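Local coordinates for protein lipoxygenase (Cyanothece sp., PDB 5EK8) that probably catalyses the insertion of molecular oxygen into polyunsaturated fatty acids, as a 9R-lipoxygenase with a non-heme iron centre, at residues 171-176 with 366-371; 161-166 with 373-378. All coordinates share one frame; numbering follows the deposited sequence.

Contact 1: 171-176 with 366-371; sequences FARIFM and QMEQYA
The guanidinium of R173 and the carboxylate of E368 meet with their planes 73° apart. E368 OE1 lies at the guanidinium edge, near its plane, while OE2 comes in obliquely toward NE and makes a salt bridge (R173 NE to E368 OE2, 3.0 Å) whose hydrogen bond is weak. The other oxygen grips the backbone: I174 N donates to E368 OE1 at 3.1 Å and 162°, on the anti side of the carboxylate and tilted out of its plane. E368 reaches this spot because CG stands opposite its backbone N (chi1 173°) and the chain runs on extended, its CG passing A172 O at 3.6 Å. Next on the helix, Q369 packs its CB on the A172 methyl CB (3.5 Å). Beyond the two segments, N398 donates to E368 OE2, and D402 pairs with NH1 of R173. Replacing E368 by an alanine would probably leave I174 N and N398 ND2 without this acceptor and deprive R173 of one of its acidic partners. One helical turn after the iron ligand H364, this buried carboxylate, shared by an arginine, a peptide N-H and an amide, is likely to remain charged while tying the 171-176 loop to the iron-bearing helix.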
ATOM      1  N   PHE A 171     -12.969   4.575   1.199  1.00 49.12           N
ATOM      2  CA  PHE A 171     -11.950   3.985   2.053  1.00 45.83           C
ATOM      3  C   PHE A 171     -11.440   4.995   3.067  1.00 45.59           C
ATOM      4  O   PHE A 171     -11.579   6.205   2.883  1.00 50.82           O
ATOM      5  CB  PHE A 171     -10.786   3.459   1.215  1.00 43.23           C
ATOM      6  CG  PHE A 171     -11.205   2.577   0.071  1.00 44.45           C
ATOM      7  CD1 PHE A 171     -11.839   1.367   0.309  1.00 44.84           C
ATOM      8  CD2 PHE A 171     -10.950   2.950  -1.241  1.00 42.00           C
ATOM      9  CE1 PHE A 171     -12.218   0.548  -0.741  1.00 44.06           C
ATOM     10  CE2 PHE A 171     -11.324   2.135  -2.296  1.00 39.26           C
ATOM     11  CZ  PHE A 171     -11.959   0.931  -2.046  1.00 40.09           C
ATOM     12  N   ALA A 172     -10.855   4.495   4.146  1.00 37.10           N
ATOM     13  CA  ALA A 172     -10.181   5.365   5.094  1.00 37.20           C
ATOM     14  C   ALA A 172      -8.831   5.800   4.528  1.00 43.63           C
ATOM     15  O   ALA A 172      -7.866   5.031   4.513  1.00 46.27           O
ATOM     16  CB  ALA A 172     -10.007   4.672   6.416  1.00 35.26           C
ATOM     17  N   ARG A 173      -8.781   7.037   4.042  1.00 45.02           N
ATOM     18  CA  ARG A 173      -7.586   7.593   3.419  1.00 43.39           C
ATOM     19  C   ARG A 173      -7.349   9.016   3.910  1.00 45.10           C
ATOM     20  O   ARG A 173      -8.263   9.663   4.429  1.00 43.36           O
ATOM     21  CB  ARG A 173      -7.716   7.582   1.895  1.00 41.68           C
ATOM     22  CG  ARG A 173      -8.060   6.229   1.301  1.00 45.24           C
ATOM     23  CD  ARG A 173      -7.921   6.258  -0.206  1.00 46.34           C
ATOM     24  NE  ARG A 173      -6.592   6.730  -0.575  1.00 52.40           N
ATOM     25  CZ  ARG A 173      -6.197   6.985  -1.815  1.00 53.74           C
ATOM     26  NH1 ARG A 173      -7.035   6.815  -2.832  1.00 56.56           N
ATOM     27  NH2 ARG A 173      -4.966   7.420  -2.031  1.00 51.14           N
ATOM     28  N   ILE A 174      -6.124   9.503   3.745  1.00 43.08           N
ATOM     29  CA  ILE A 174      -5.812  10.877   4.113  1.00 40.32           C
ATOM     30  C   ILE A 174      -6.399  11.821   3.071  1.00 37.52           C
ATOM     31  O   ILE A 174      -6.551  11.455   1.905  1.00 38.18           O
ATOM     32  CB  ILE A 174      -4.289  11.104   4.245  1.00 41.49           C
ATOM     33  CG1 ILE A 174      -4.006  12.423   4.966  1.00 44.75           C
ATOM     34  CG2 ILE A 174      -3.611  11.061   2.882  1.00 37.09           C
ATOM     35  CD1 ILE A 174      -2.546  12.654   5.275  1.00 45.65           C
ATOM     36  N   PHE A 175      -6.760  13.026   3.492  1.00 40.56           N
ATOM     37  CA  PHE A 175      -7.227  14.030   2.549  1.00 45.20           C
ATOM     38  C   PHE A 175      -6.027  14.776   1.984  1.00 52.51           C
ATOM     39  O   PHE A 175      -5.341  15.506   2.698  1.00 54.73           O
ATOM     40  CB  PHE A 175      -8.207  14.999   3.214  1.00 44.85           C
ATOM     41  CG  PHE A 175      -8.757  16.035   2.277  1.00 43.55           C
ATOM     42  CD1 PHE A 175      -9.499  15.661   1.169  1.00 42.52           C
ATOM     43  CD2 PHE A 175      -8.531  17.386   2.503  1.00 45.36           C
ATOM     44  CE1 PHE A 175     -10.006  16.614   0.302  1.00 46.31           C
ATOM     45  CE2 PHE A 175      -9.039  18.347   1.639  1.00 45.53           C
ATOM     46  CZ  PHE A 175      -9.781  17.958   0.541  1.00 46.56           C
ATOM     47  N   MET A 176      -5.770  14.579   0.697  1.00 54.66           N
ATOM     48  CA  MET A 176      -4.575  15.130   0.085  1.00 56.08           C
ATOM     49  C   MET A 176      -4.823  15.484  -1.375  1.00 55.94           C
ATOM     50  O   MET A 176      -4.412  14.753  -2.274  1.00 50.70           O
ATOM     51  CB  MET A 176      -3.416  14.135   0.209  1.00 57.06           C
ATOM     52  CG  MET A 176      -2.033  14.761   0.123  1.00 57.04           C
ATOM     53  SD  MET A 176      -0.786  13.748   0.946  1.00 54.29           S
ATOM     54  CE  MET A 176      -0.770  12.293  -0.095  1.00 38.27           C
ATOM     55  N   GLN A 366      -5.904  -1.314   2.258  1.00 38.90           N
ATOM     56  CA  GLN A 366      -6.131  -1.845   3.595  1.00 42.55           C
ATOM     57  C   GLN A 366      -5.145  -1.265   4.608  1.00 48.17           C
ATOM     58  O   GLN A 366      -5.480  -1.093   5.779  1.00 51.85           O
ATOM     59  CB  GLN A 366      -6.048  -3.373   3.607  1.00 41.88           C
ATOM     60  CG  GLN A 366      -6.488  -3.969   4.941  1.00 43.37           C
ATOM     61  CD  GLN A 366      -6.145  -5.437   5.106  1.00 42.88           C
ATOM     62  OE1 GLN A 366      -6.326  -6.005   6.188  1.00 44.39           O
ATOM     63  NE2 GLN A 366      -5.654  -6.064   4.038  1.00 40.10           N
ATOM     64  N   MET A 367      -3.935  -0.943   4.161  1.00 45.74           N
ATOM     65  CA  MET A 367      -2.913  -0.460   5.083  1.00 41.68           C
ATOM     66  C   MET A 367      -2.933   1.060   5.252  1.00 42.36           C
ATOM     67  O   MET A 367      -2.439   1.580   6.259  1.00 43.85           O
ATOM     68  CB  MET A 367      -1.526  -0.917   4.631  1.00 38.92           C
ATOM     69  CG  MET A 367      -1.271  -2.417   4.780  1.00 39.04           C
ATOM     70  SD  MET A 367      -1.384  -3.021   6.479  1.00 59.62           S
ATOM     71  CE  MET A 367      -2.989  -3.817   6.468  1.00 53.10           C
ATOM     72  N   GLU A 368      -3.506   1.778   4.287  1.00 39.30           N
ATOM     73  CA  GLU A 368      -3.574   3.234   4.416  1.00 37.46           C
ATOM     74  C   GLU A 368      -4.357   3.660   5.662  1.00 41.14           C
ATOM     75  O   GLU A 368      -3.997   4.636   6.318  1.00 42.57           O
ATOM     76  CB  GLU A 368      -4.192   3.887   3.172  1.00 35.52           C
ATOM     77  CG  GLU A 368      -4.430   5.389   3.353  1.00 38.41           C
ATOM     78  CD  GLU A 368      -4.356   6.189   2.070  1.00 44.93           C
ATOM     79  OE1 GLU A 368      -4.387   7.436   2.151  1.00 47.97           O
ATOM     80  OE2 GLU A 368      -4.264   5.584   0.984  1.00 46.92           O
ATOM     81  N   GLN A 369      -5.412   2.919   5.999  1.00 40.40           N
ATOM     82  CA  GLN A 369      -6.249   3.263   7.148  1.00 34.83           C
ATOM     83  C   GLN A 369      -5.448   3.153   8.443  1.00 35.88           C
ATOM     84  O   GLN A 369      -5.536   4.018   9.332  1.00 40.56           O
ATOM     85  CB  GLN A 369      -7.500   2.373   7.201  1.00 35.15           C
ATOM     86  CG  GLN A 369      -7.259   0.892   7.438  1.00 36.75           C
ATOM     87  CD  GLN A 369      -8.515   0.048   7.240  1.00 37.11           C
ATOM     88  OE1 GLN A 369      -9.634   0.493   7.518  1.00 37.34           O
ATOM     89  NE2 GLN A 369      -8.331  -1.179   6.753  1.00 36.62           N
ATOM     90  N   TYR A 370      -4.638   2.101   8.526  1.00 35.05           N
ATOM     91  CA  TYR A 370      -3.765   1.905   9.665  1.00 31.58           C
ATOM     92  C   TYR A 370      -2.710   2.989   9.713  1.00 37.55           C
ATOM     93  O   TYR A 370      -2.342   3.448  10.789  1.00 43.41           O
ATOM     94  CB  TYR A 370      -3.105   0.537   9.612  1.00 28.92           C
ATOM     95  CG  TYR A 370      -4.069  -0.595   9.819  1.00 35.08           C
ATOM     96  CD1 TYR A 370      -4.586  -0.872  11.086  1.00 40.45           C
ATOM     97  CD2 TYR A 370      -4.463  -1.394   8.757  1.00 38.57           C
ATOM     98  CE1 TYR A 370      -5.473  -1.915  11.284  1.00 40.54           C
ATOM     99  CE2 TYR A 370      -5.348  -2.433   8.941  1.00 45.48           C
ATOM    100  CZ  TYR A 370      -5.849  -2.690  10.205  1.00 42.35           C
ATOM    101  OH  TYR A 370      -6.723  -3.736  10.369  1.00 43.01           O
ATOM    102  N   ALA A 371      -2.220   3.397   8.545  1.00 39.94           N
ATOM    103  CA  ALA A 371      -1.253   4.489   8.481  1.00 47.00           C
ATOM    104  C   ALA A 371      -1.835   5.773   9.065  1.00 45.81           C
ATOM    105  O   ALA A 371      -1.301   6.330  10.032  1.00 50.40           O
ATOM    106  CB  ALA A 371      -0.799   4.721   7.049  1.00 50.97           C
TER

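Contact 2: 161-166 with 373-378; sequences PYWPYD and ACFRNL
Y162 turns a ring edge to the helix, with CE1 3.3 Å from the carbonyl oxygen of F375 and near the ring plane, while one face of the same ring is covered by CD1 of the next residue, W163. The indole of W163 in turn lies against F375. CB of F375 sits over the centre of the six-membered ring, 3.5 Å from its centroid, in a CH-pi contact. The phenyl ring beyond it is almost parallel to the indole, with planes 5° apart and centroids at 4.7 Å, but is slid so far along that the two barely overlap. Lower on the W163 side chain, CB packs on CG of R376 at 3.6 Å.

The backbone of W163 carries the polar link. R376 NH1 donates to W163 O at 2.9 Å; the oxygen lies at the guanidinium edge, near its plane, whereas the donor stands well above the plane of the carbonyl. CA of P164 reaches the same edge. Y165 then comes over a guanidinium face, its CE2 offset toward the rim and 3.5 Å from R376 CD, with ring and guanidinium 38° apart, far from a parallel stack. A bend of the arginine at chi3 (73°) turns the group so that one edge meets the W163 carbonyl and one face meets this ring. At the far end of the tyrosine, OH lies 3.8 Å from A373 CB.

D491 of helix 482-495 pairs with R376 NE, and D63, just beyond strand 53-61, pairs with NH1. H495 stacks on Y165, and strand 132-143 touches Y162. F375 touches T388 of helix 383-391, and A373 touches F488 and L492. The last turn of helix 337-377 thus meets the chain leaving strand 152-160 as well as helices 383-391 and 482-495.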
ATOM      1  N   PRO A 161      -6.208  20.689  11.368  1.00 67.49           N
ATOM      2  CA  PRO A 161      -6.325  19.671  10.320  1.00 66.06           C
ATOM      3  C   PRO A 161      -5.110  18.747  10.282  1.00 63.13           C
ATOM      4  O   PRO A 161      -4.359  18.754   9.306  1.00 60.60           O
ATOM      5  CB  PRO A 161      -6.429  20.501   9.040  1.00 65.42           C
ATOM      6  CG  PRO A 161      -5.658  21.731   9.349  1.00 67.63           C
ATOM      7  CD  PRO A 161      -5.880  22.014  10.813  1.00 69.53           C
ATOM      8  N   TYR A 162      -4.928  17.960  11.338  1.00 57.93           N
ATOM      9  CA  TYR A 162      -3.799  17.046  11.416  1.00 51.21           C
ATOM     10  C   TYR A 162      -4.170  15.662  10.891  1.00 52.81           C
ATOM     11  O   TYR A 162      -4.969  14.949  11.503  1.00 53.84           O
ATOM     12  CB  TYR A 162      -3.290  16.945  12.853  1.00 43.65           C
ATOM     13  CG  TYR A 162      -1.990  16.185  12.984  1.00 43.59           C
ATOM     14  CD1 TYR A 162      -1.962  14.906  13.533  1.00 43.76           C
ATOM     15  CD2 TYR A 162      -0.786  16.743  12.548  1.00 44.41           C
ATOM     16  CE1 TYR A 162      -0.777  14.206  13.653  1.00 46.42           C
ATOM     17  CE2 TYR A 162       0.412  16.050  12.666  1.00 42.90           C
ATOM     18  CZ  TYR A 162       0.409  14.781  13.219  1.00 48.50           C
ATOM     19  OH  TYR A 162       1.583  14.076  13.347  1.00 41.39           O
ATOM     20  N   TRP A 163      -3.565  15.293   9.763  1.00 50.92           N
ATOM     21  CA  TRP A 163      -3.855  14.038   9.068  1.00 49.42           C
ATOM     22  C   TRP A 163      -5.349  13.813   8.894  1.00 54.58           C
ATOM     23  O   TRP A 163      -5.885  12.806   9.356  1.00 56.31           O
ATOM     24  CB  TRP A 163      -3.235  12.855   9.815  1.00 49.23           C
ATOM     25  CG  TRP A 163      -1.765  12.699   9.574  1.00 53.32           C
ATOM     26  CD1 TRP A 163      -0.767  13.506  10.039  1.00 53.23           C
ATOM     27  CD2 TRP A 163      -1.127  11.671   8.809  1.00 55.43           C
ATOM     28  NE1 TRP A 163       0.456  13.043   9.611  1.00 51.46           N
ATOM     29  CE2 TRP A 163       0.261  11.917   8.855  1.00 52.13           C
ATOM     30  CE3 TRP A 163      -1.592  10.564   8.091  1.00 54.78           C
ATOM     31  CZ2 TRP A 163       1.185  11.098   8.210  1.00 50.07           C
ATOM     32  CZ3 TRP A 163      -0.669   9.751   7.451  1.00 52.74           C
ATOM     33  CH2 TRP A 163       0.702  10.023   7.516  1.00 47.33           C
ATOM     34  N   PRO A 164      -6.030  14.750   8.219  1.00 57.93           N
ATOM     35  CA  PRO A 164      -7.487  14.643   8.115  1.00 55.93           C
ATOM     36  C   PRO A 164      -7.908  13.474   7.239  1.00 55.93           C
ATOM     37  O   PRO A 164      -7.170  13.101   6.326  1.00 53.92           O
ATOM     38  CB  PRO A 164      -7.890  15.975   7.483  1.00 56.20           C
ATOM     39  CG  PRO A 164      -6.703  16.372   6.681  1.00 57.31           C
ATOM     40  CD  PRO A 164      -5.506  15.900   7.456  1.00 56.42           C
ATOM     41  N   TYR A 165      -9.076  12.903   7.521  1.00 55.55           N
ATOM     42  CA  TYR A 165      -9.613  11.825   6.702  1.00 50.07           C
ATOM     43  C   TYR A 165     -10.285  12.372   5.450  1.00 52.26           C
ATOM     44  O   TYR A 165     -10.911  13.431   5.483  1.00 51.29           O
ATOM     45  CB  TYR A 165     -10.608  10.982   7.498  1.00 43.24           C
ATOM     46  CG  TYR A 165      -9.969   9.948   8.393  1.00 41.55           C
ATOM     47  CD1 TYR A 165      -9.551   8.731   7.884  1.00 40.06           C
ATOM     48  CD2 TYR A 165      -9.792  10.184   9.747  1.00 41.35           C
ATOM     49  CE1 TYR A 165      -8.972   7.780   8.692  1.00 38.16           C
ATOM     50  CE2 TYR A 165      -9.212   9.232  10.565  1.00 41.79           C
ATOM     51  CZ  TYR A 165      -8.803   8.033  10.029  1.00 38.87           C
ATOM     52  OH  TYR A 165      -8.225   7.075  10.829  1.00 48.81           O
ATOM     53  N   ASP A 166     -10.141  11.644   4.348  1.00 47.86           N
ATOM     54  CA  ASP A 166     -10.821  11.980   3.101  1.00 54.28           C
ATOM     55  C   ASP A 166     -12.287  11.571   3.206  1.00 59.37           C
ATOM     56  O   ASP A 166     -12.592  10.385   3.337  1.00 64.88           O
ATOM     57  CB  ASP A 166     -10.154  11.281   1.912  1.00 55.46           C
ATOM     58  CG  ASP A 166     -10.577  11.859   0.571  1.00 60.35           C
ATOM     59  OD1 ASP A 166      -9.825  11.674  -0.407  1.00 66.16           O
ATOM     60  OD2 ASP A 166     -11.648  12.493   0.483  1.00 59.78           O
ATOM     61  N   ALA A 373      -4.548   6.381  10.882  1.00 46.27           N
ATOM     62  CA  ALA A 373      -4.850   6.259  12.308  1.00 44.89           C
ATOM     63  C   ALA A 373      -3.579   6.332  13.161  1.00 53.45           C
ATOM     64  O   ALA A 373      -3.523   7.053  14.171  1.00 60.21           O
ATOM     65  CB  ALA A 373      -5.588   4.970  12.579  1.00 40.74           C
ATOM     66  N   CYS A 374      -2.562   5.583  12.736  1.00 48.15           N
ATOM     67  CA  CYS A 374      -1.293   5.507  13.447  1.00 45.93           C
ATOM     68  C   CYS A 374      -0.668   6.875  13.643  1.00 46.99           C
ATOM     69  O   CYS A 374      -0.405   7.290  14.773  1.00 47.87           O
ATOM     70  CB  CYS A 374      -0.317   4.602  12.696  1.00 45.71           C
ATOM     71  SG  CYS A 374       1.388   4.695  13.281  1.00 47.31           S
ATOM     72  N   PHE A 375      -0.429   7.574  12.540  1.00 48.13           N
ATOM     73  CA  PHE A 375       0.203   8.885  12.611  1.00 50.14           C
ATOM     74  C   PHE A 375      -0.708   9.899  13.287  1.00 51.69           C
ATOM     75  O   PHE A 375      -0.244  10.922  13.788  1.00 53.95           O
ATOM     76  CB  PHE A 375       0.603   9.368  11.214  1.00 47.99           C
ATOM     77  CG  PHE A 375       1.859   8.727  10.694  1.00 51.57           C
ATOM     78  CD1 PHE A 375       3.102   9.216  11.060  1.00 50.23           C
ATOM     79  CD2 PHE A 375       1.799   7.628   9.853  1.00 51.11           C
ATOM     80  CE1 PHE A 375       4.257   8.630  10.591  1.00 50.11           C
ATOM     81  CE2 PHE A 375       2.952   7.037   9.382  1.00 48.35           C
ATOM     82  CZ  PHE A 375       4.181   7.539   9.752  1.00 50.26           C
ATOM     83  N   ARG A 376      -2.004   9.611  13.305  1.00 49.89           N
ATOM     84  CA  ARG A 376      -2.947  10.485  13.980  1.00 46.25           C
ATOM     85  C   ARG A 376      -2.820  10.393  15.493  1.00 46.74           C
ATOM     86  O   ARG A 376      -2.922  11.406  16.180  1.00 48.67           O
ATOM     87  CB  ARG A 376      -4.381  10.161  13.570  1.00 45.01           C
ATOM     88  CG  ARG A 376      -4.857  10.875  12.325  1.00 44.26           C
ATOM     89  CD  ARG A 376      -6.274  10.438  11.962  1.00 40.59           C
ATOM     90  NE  ARG A 376      -7.269  10.998  12.869  1.00 35.32           N
ATOM     91  CZ  ARG A 376      -8.002  12.070  12.592  1.00 42.86           C
ATOM     92  NH1 ARG A 376      -7.860  12.690  11.430  1.00 43.77           N
ATOM     93  NH2 ARG A 376      -8.885  12.518  13.472  1.00 52.37           N
ATOM     94  N   ASN A 377      -2.595   9.189  16.015  1.00 49.86           N
ATOM     95  CA  ASN A 377      -2.761   8.987  17.457  1.00 50.92           C
ATOM     96  C   ASN A 377      -1.568   8.420  18.235  1.00 55.07           C
ATOM     97  O   ASN A 377      -1.608   8.361  19.464  1.00 57.25           O
ATOM     98  CB  ASN A 377      -3.974   8.082  17.697  1.00 45.55           C
ATOM     99  CG  ASN A 377      -5.248   8.643  17.091  1.00 46.16           C
ATOM    100  OD1 ASN A 377      -5.873   9.540  17.654  1.00 50.25           O
ATOM    101  ND2 ASN A 377      -5.641   8.112  15.938  1.00 42.34           N
ATOM    102  N   LEU A 378      -0.512   8.009  17.541  1.00 55.35           N
ATOM    103  CA  LEU A 378       0.619   7.377  18.220  1.00 55.13           C
ATOM    104  C   LEU A 378       1.836   8.294  18.312  1.00 56.04           C
ATOM    105  O   LEU A 378       2.541   8.499  17.323  1.00 58.46           O
ATOM    106  CB  LEU A 378       0.999   6.072  17.516  1.00 54.59           C
ATOM    107  CG  LEU A 378      -0.087   4.996  17.534  1.00 54.93           C
ATOM    108  CD1 LEU A 378       0.409   3.706  16.894  1.00 53.06           C
ATOM    109  CD2 LEU A 378      -0.570   4.750  18.962  1.00 56.45           C
TER

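Both contacts join the connection between strand 152-160 and helix 188-214 to the C-terminal part of helix 337-377, their centres about 9 Å apart. The two runs go in opposite order: 161-166 meets the helix end at 373-378, while 171-176 meets 366-371 farther back, toward the iron ligands H359 and H364, so contact 1 falls within the sequence span of contact 2. The connection doubles back, with backbone bonds from D166 N to R173 O and from F175 N to P164 O. Contact 1 lies deeper, about 9 Å from the chain centre against 17 Å for contact 2. Together they fasten the link from the beta-strand region, probably the PLAT domain, along a helix of the iron site.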